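Local coordinates for spindle pole body-associated protein VIK1 (Candida glabrata, PDB 4GKP), which is the noncatalytic partner of the kinesin Kar3 and probably binds microtubules, this piece being its truncated neck and C-terminal motor homology domain, at residues T157-T160 with L161-T165. Sequence-based numbering, arbitrary orientation.
Sequences TLIT and LDEIT
Glu-163 folds back over the turn to put OE2 2.7 Å from the backbone N of Thr-160, which donates to it with an N-H...O angle of 157°. The carboxylate takes this bond on its anti lone pair, turned away from OE1. An extended chain beyond CG (chi2 179°) gives Glu-163 the reach to slant across Thr-160, and the same OE2 lies 3.3 Å from CB of Ile-159. In the other direction, Glu-163 N donates to Thr-160 O at 2.9 Å. Both residues therefore grip each other, through side chain to backbone and through the backbone alone. A glutamate returning to the N-H three residues earlier resembles one half of the capping box of helix N-termini; the reciprocal half is absent, since the Glu-163 N-H goes to Thr-160 O, not OG1; that hydroxyl instead donates to Asp-162 OD1, at 2.7 Å. The Thr-160 and Asp-162 side chains run alongside each other, and the hydroxyl comes in on the syn side of the carboxylate, 32° out of its plane. All this happens where strand 159-160, paired antiparallel with strand 112-121 in the central sheet of the kinesin-like fold, breaks into the 3-10 turn 161-163. Leu-161 packs on Ile-114 and Leu-116 of strand 112-121 and on Leu-101 of helix 96-107. Ile-159 lays its CD1 against CG1 of Ile-164 at 3.7 Å, the two side chains crossing nearly at right angles.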
ATOM      1  N   THR A 157       0.887 -20.072   0.603  1.00 30.81           N
ATOM      2  CA  THR A 157       0.641 -20.415  -0.787  1.00 30.91           C
ATOM      3  C   THR A 157       1.176 -19.372  -1.787  1.00 32.68           C
ATOM      4  O   THR A 157       0.932 -18.161  -1.647  1.00 31.22           O
ATOM      5  CB  THR A 157      -0.879 -20.584  -1.010  1.00 30.62           C
ATOM      6  OG1 THR A 157      -1.423 -21.414   0.032  1.00 32.01           O
ATOM      7  CG2 THR A 157      -1.203 -21.178  -2.397  1.00 27.72           C
ATOM      8  N   LEU A 158       1.879 -19.852  -2.810  1.00 30.85           N
ATOM      9  CA  LEU A 158       2.439 -18.960  -3.820  1.00 30.10           C
ATOM     10  C   LEU A 158       1.770 -19.257  -5.151  1.00 29.24           C
ATOM     11  O   LEU A 158       1.588 -20.413  -5.509  1.00 31.27           O
ATOM     12  CB  LEU A 158       3.963 -19.132  -3.897  1.00 30.50           C
ATOM     13  CG  LEU A 158       4.768 -18.309  -4.923  1.00 32.30           C
ATOM     14  CD1 LEU A 158       6.165 -17.994  -4.411  1.00 28.95           C
ATOM     15  CD2 LEU A 158       4.825 -19.027  -6.269  1.00 31.12           C
ATOM     16  N   ILE A 159       1.361 -18.212  -5.853  1.00 26.71           N
ATOM     17  CA  ILE A 159       0.871 -18.348  -7.210  1.00 26.97           C
ATOM     18  C   ILE A 159       1.654 -17.394  -8.114  1.00 26.78           C
ATOM     19  O   ILE A 159       2.275 -16.442  -7.632  1.00 24.93           O
ATOM     20  CB  ILE A 159      -0.651 -18.071  -7.348  1.00 27.46           C
ATOM     21  CG1 ILE A 159      -1.000 -16.597  -7.066  1.00 27.54           C
ATOM     22  CG2 ILE A 159      -1.469 -19.052  -6.508  1.00 27.39           C
ATOM     23  CD1 ILE A 159      -2.403 -16.214  -7.504  1.00 27.89           C
ATOM     24  N   THR A 160       1.634 -17.658  -9.412  1.00 26.49           N
ATOM     25  CA  THR A 160       2.030 -16.643 -10.376  1.00 29.24           C
ATOM     26  C   THR A 160       0.780 -15.885 -10.747  1.00 30.45           C
ATOM     27  O   THR A 160      -0.310 -16.447 -10.756  1.00 31.82           O
ATOM     28  CB  THR A 160       2.658 -17.257 -11.637  1.00 29.87           C
ATOM     29  OG1 THR A 160       1.737 -18.199 -12.216  1.00 30.55           O
ATOM     30  CG2 THR A 160       3.967 -17.967 -11.279  1.00 28.07           C
ATOM     31  N   LEU A 161       0.925 -14.610 -11.052  1.00 33.28           N
ATOM     32  CA  LEU A 161      -0.245 -13.776 -11.311  1.00 35.45           C
ATOM     33  C   LEU A 161      -1.134 -14.245 -12.465  1.00 37.68           C
ATOM     34  O   LEU A 161      -2.345 -13.999 -12.446  1.00 39.49           O
ATOM     35  CB  LEU A 161       0.162 -12.332 -11.551  1.00 34.01           C
ATOM     36  CG  LEU A 161       0.696 -11.529 -10.384  1.00 33.50           C
ATOM     37  CD1 LEU A 161       0.714 -10.076 -10.828  1.00 33.81           C
ATOM     38  CD2 LEU A 161      -0.169 -11.708  -9.147  1.00 34.37           C
ATOM     39  N   ASP A 162      -0.557 -14.893 -13.473  1.00 37.57           N
ATOM     40  CA  ASP A 162      -1.386 -15.410 -14.572  1.00 42.30           C
ATOM     41  C   ASP A 162      -2.283 -16.585 -14.140  1.00 45.90           C
ATOM     42  O   ASP A 162      -3.164 -17.001 -14.881  1.00 50.52           O
ATOM     43  CB  ASP A 162      -0.551 -15.765 -15.804  1.00 41.81           C
ATOM     44  CG  ASP A 162       0.493 -16.830 -15.523  1.00 45.59           C
ATOM     45  OD1 ASP A 162       1.151 -16.770 -14.458  1.00 40.10           O
ATOM     46  OD2 ASP A 162       0.673 -17.724 -16.392  1.00 51.84           O
ATOM     47  N   GLU A 163      -2.074 -17.103 -12.931  1.00 45.62           N
ATOM     48  CA  GLU A 163      -2.961 -18.121 -12.395  1.00 46.72           C
ATOM     49  C   GLU A 163      -4.306 -17.535 -11.954  1.00 51.99           C
ATOM     50  O   GLU A 163      -5.257 -18.280 -11.736  1.00 53.83           O
ATOM     51  CB  GLU A 163      -2.298 -18.891 -11.243  1.00 41.50           C
ATOM     52  CG  GLU A 163      -1.241 -19.879 -11.704  1.00 39.04           C
ATOM     53  CD  GLU A 163      -0.597 -20.588 -10.546  1.00 36.62           C
ATOM     54  OE1 GLU A 163      -1.006 -21.726 -10.265  1.00 41.18           O
ATOM     55  OE2 GLU A 163       0.287 -20.007  -9.891  1.00 34.18           O
ATOM     56  N   ILE A 164      -4.384 -16.213 -11.810  1.00 57.70           N
ATOM     57  CA  ILE A 164      -5.663 -15.562 -11.515  1.00 62.33           C
ATOM     58  C   ILE A 164      -6.520 -15.524 -12.785  1.00 67.97           C
ATOM     59  O   ILE A 164      -6.159 -14.885 -13.781  1.00 68.35           O
ATOM     60  CB  ILE A 164      -5.515 -14.152 -10.893  1.00 59.03           C
ATOM     61  CG1 ILE A 164      -4.423 -14.141  -9.827  1.00 58.69           C
ATOM     62  CG2 ILE A 164      -6.821 -13.723 -10.232  1.00 57.17           C
ATOM     63  CD1 ILE A 164      -3.807 -12.781  -9.596  1.00 60.62           C
ATOM     64  N   THR A 165      -7.636 -16.248 -12.729  1.00 73.11           N
ATOM     65  CA  THR A 165      -8.593 -16.358 -13.826  1.00 81.53           C
ATOM     66  C   THR A 165      -9.995 -16.080 -13.272  1.00 89.30           C
ATOM     67  O   THR A 165     -10.169 -15.970 -12.050  1.00 96.23           O
ATOM     68  CB  THR A 165      -8.540 -17.759 -14.472  1.00 78.41           C
TER